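Local coordinates for NS2 (Infectious salmon anemia virus, PDB 5WCO), which is a viral matrix protein that polymerises with itself and associates with membranes, probably forming the layer beneath the viral envelope, at residues G72-F77 against T104-M109. Numbering follows the deposited sequence.
Sequences GLTVEF and TLYCVM
M109 reaches F77 through a side chain extended at chi2 (-176°) and then bent at chi3 (-83°), a turn that brings its terminal methyl over the phenyl ring. M109 CE stands 3.7 Å from the F77 ring centroid and 13° off the ring normal, which meets the criteria for a CH-pi contact over the face. The sulfur belongs to the same Met-aromatic contact but lies obliquely, with M109 SD 3.5 Å from F77 CE1. Earlier on the same helix, Y106 CG is anti to the backbone N, and the phenol extends to residues 72-77. Its ring receives F77 CB at the edge, near its plane, 4.0 Å from Y106 CE1, while T74 CG2 approaches obliquely. T74 OG1 lies alongside M109, 4.0 Å from M109 CB. Within the turn, F77 N bonds to T74 O, tying together two of the residues that touch the helix. The contact thus joins the loop after helix 55-66 to helix 101-110, and Y59, V58 and I45 extend the apolar surroundings of F77. With methyl, thioether and aromatic groups doing most of the touching, and without a hydrogen bond between the segments, the contact is probably held by dispersion and hydrophobic burial.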
ATOM      1  N   GLY A  72       6.976 -14.584  18.664  1.00 61.34           N
ATOM      2  CA  GLY A  72       6.063 -15.700  18.493  1.00 61.65           C
ATOM      3  C   GLY A  72       4.906 -15.433  17.555  1.00 71.30           C
ATOM      4  O   GLY A  72       3.787 -15.892  17.794  1.00 73.03           O
ATOM      5  N   LEU A  73       5.167 -14.705  16.474  1.00 63.55           N
ATOM      6  CA  LEU A  73       4.107 -14.340  15.545  1.00 58.18           C
ATOM      7  C   LEU A  73       3.614 -15.536  14.715  1.00 63.14           C
ATOM      8  O   LEU A  73       2.630 -15.433  13.968  1.00 60.23           O
ATOM      9  CB  LEU A  73       4.577 -13.204  14.638  1.00 56.33           C
ATOM     10  CG  LEU A  73       5.068 -11.998  15.424  1.00 58.34           C
ATOM     11  CD1 LEU A  73       5.441 -10.887  14.485  1.00 57.12           C
ATOM     12  CD2 LEU A  73       3.979 -11.547  16.368  1.00 64.93           C
ATOM     13  N   THR A  74       4.292 -16.670  14.857  1.00 58.41           N
ATOM     14  CA  THR A  74       3.986 -17.845  14.048  1.00 59.09           C
ATOM     15  C   THR A  74       2.546 -18.334  14.217  1.00 58.11           C
ATOM     16  O   THR A  74       1.870 -18.604  13.221  1.00 58.25           O
ATOM     17  CB  THR A  74       4.993 -18.986  14.320  1.00 66.56           C
ATOM     18  OG1 THR A  74       6.274 -18.619  13.786  1.00 65.24           O
ATOM     19  CG2 THR A  74       4.536 -20.287  13.678  1.00 62.58           C
ATOM     20  N   VAL A  75       2.079 -18.427  15.469  1.00 65.21           N
ATOM     21  CA  VAL A  75       0.704 -18.893  15.780  1.00 65.51           C
ATOM     22  C   VAL A  75      -0.385 -17.995  15.201  1.00 57.80           C
ATOM     23  O   VAL A  75      -1.525 -18.426  15.041  1.00 59.38           O
ATOM     24  CB  VAL A  75       0.429 -19.040  17.316  1.00 65.02           C
ATOM     25  CG1 VAL A  75       1.634 -19.620  18.039  1.00 59.60           C
ATOM     26  CG2 VAL A  75       0.017 -17.697  17.939  1.00 65.30           C
ATOM     27  N   GLU A  76      -0.040 -16.744  14.910  1.00 59.15           N
ATOM     28  CA  GLU A  76      -0.970 -15.842  14.235  1.00 60.85           C
ATOM     29  C   GLU A  76      -1.263 -16.297  12.800  1.00 53.50           C
ATOM     30  O   GLU A  76      -2.303 -15.983  12.236  1.00 61.11           O
ATOM     31  CB  GLU A  76      -0.444 -14.393  14.244  1.00 57.85           C
ATOM     32  CG  GLU A  76      -0.150 -13.813  15.634  1.00 58.59           C
ATOM     33  CD  GLU A  76      -1.416 -13.582  16.492  1.00 63.11           C
ATOM     34  OE1 GLU A  76      -2.526 -13.450  15.925  1.00 61.75           O
ATOM     35  OE2 GLU A  76      -1.295 -13.530  17.740  1.00 65.25           O
ATOM     36  N   PHE A  77      -0.358 -17.048  12.200  1.00 52.56           N
ATOM     37  CA  PHE A  77      -0.530 -17.343  10.786  1.00 56.38           C
ATOM     38  C   PHE A  77      -1.117 -18.716  10.512  1.00 61.92           C
ATOM     39  O   PHE A  77      -0.771 -19.701  11.184  1.00 63.44           O
ATOM     40  CB  PHE A  77       0.789 -17.187  10.034  1.00 52.41           C
ATOM     41  CG  PHE A  77       1.259 -15.772   9.927  1.00 50.79           C
ATOM     42  CD1 PHE A  77       1.955 -15.173  10.975  1.00 50.39           C
ATOM     43  CD2 PHE A  77       1.011 -15.032   8.776  1.00 53.93           C
ATOM     44  CE1 PHE A  77       2.401 -13.860  10.880  1.00 46.81           C
ATOM     45  CE2 PHE A  77       1.458 -13.717   8.663  1.00 48.83           C
ATOM     46  CZ  PHE A  77       2.159 -13.135   9.720  1.00 48.88           C
ATOM     47  N   THR A 104       7.693 -20.151   2.367  1.00 42.81           N
ATOM     48  CA  THR A 104       9.056 -19.762   2.680  1.00 48.81           C
ATOM     49  C   THR A 104       9.089 -18.664   3.754  1.00 51.18           C
ATOM     50  O   THR A 104       9.959 -18.686   4.640  1.00 46.75           O
ATOM     51  CB  THR A 104       9.880 -19.388   1.424  1.00 45.81           C
ATOM     52  OG1 THR A 104       9.482 -18.105   0.961  1.00 66.37           O
ATOM     53  CG2 THR A 104       9.601 -20.370   0.345  1.00 37.86           C
ATOM     54  N   LEU A 105       8.140 -17.724   3.684  1.00 44.16           N
ATOM     55  CA  LEU A 105       8.131 -16.600   4.627  1.00 49.70           C
ATOM     56  C   LEU A 105       7.778 -17.106   6.008  1.00 48.28           C
ATOM     57  O   LEU A 105       8.373 -16.708   7.021  1.00 50.71           O
ATOM     58  CB  LEU A 105       7.171 -15.476   4.185  1.00 44.13           C
ATOM     59  CG  LEU A 105       7.645 -14.794   2.897  1.00 42.44           C
ATOM     60  CD1 LEU A 105       6.526 -14.056   2.258  1.00 32.63           C
ATOM     61  CD2 LEU A 105       8.868 -13.872   3.114  1.00 39.51           C
ATOM     62  N   TYR A 106       6.813 -18.010   6.037  1.00 47.72           N
ATOM     63  CA  TYR A 106       6.384 -18.623   7.276  1.00 47.06           C
ATOM     64  C   TYR A 106       7.543 -19.391   7.887  1.00 53.47           C
ATOM     65  O   TYR A 106       7.718 -19.408   9.108  1.00 54.93           O
ATOM     66  CB  TYR A 106       5.252 -19.578   6.985  1.00 47.12           C
ATOM     67  CG  TYR A 106       4.722 -20.273   8.196  1.00 53.12           C
ATOM     68  CD1 TYR A 106       3.836 -19.625   9.046  1.00 51.99           C
ATOM     69  CD2 TYR A 106       5.079 -21.588   8.482  1.00 60.04           C
ATOM     70  CE1 TYR A 106       3.318 -20.251  10.155  1.00 62.02           C
ATOM     71  CE2 TYR A 106       4.570 -22.233   9.610  1.00 69.55           C
ATOM     72  CZ  TYR A 106       3.683 -21.555  10.438  1.00 68.01           C
ATOM     73  OH  TYR A 106       3.161 -22.168  11.548  1.00 67.54           O
ATOM     74  N   CYS A 107       8.333 -20.044   7.039  1.00 49.93           N
ATOM     75  CA  CYS A 107       9.478 -20.790   7.548  1.00 49.84           C
ATOM     76  C   CYS A 107      10.576 -19.892   8.096  1.00 51.14           C
ATOM     77  O   CYS A 107      11.197 -20.231   9.114  1.00 54.91           O
ATOM     78  CB  CYS A 107       9.984 -21.803   6.531  1.00 56.35           C
ATOM     79  SG  CYS A 107       8.873 -23.251   6.461  1.00 63.11           S
ATOM     80  N   VAL A 108      10.777 -18.730   7.467  1.00 47.33           N
ATOM     81  CA  VAL A 108      11.644 -17.710   8.051  1.00 46.41           C
ATOM     82  C   VAL A 108      11.213 -17.334   9.470  1.00 50.05           C
ATOM     83  O   VAL A 108      12.006 -17.406  10.387  1.00 49.61           O
ATOM     84  CB  VAL A 108      11.752 -16.444   7.190  1.00 48.55           C
ATOM     85  CG1 VAL A 108      12.669 -15.417   7.872  1.00 43.71           C
ATOM     86  CG2 VAL A 108      12.273 -16.794   5.804  1.00 47.10           C
ATOM     87  N   MET A 109       9.956 -16.946   9.659  1.00 54.06           N
ATOM     88  CA  MET A 109       9.451 -16.617  11.001  1.00 53.94           C
ATOM     89  C   MET A 109       9.679 -17.701  12.038  1.00 53.84           C
ATOM     90  O   MET A 109      10.090 -17.430  13.162  1.00 54.28           O
ATOM     91  CB  MET A 109       7.953 -16.352  10.958  1.00 54.80           C
ATOM     92  CG  MET A 109       7.575 -14.929  10.595  1.00 54.67           C
ATOM     93  SD  MET A 109       5.786 -14.753  10.687  1.00 50.14           S
ATOM     94  CE  MET A 109       5.256 -15.378   9.090  1.00 43.59           C
TER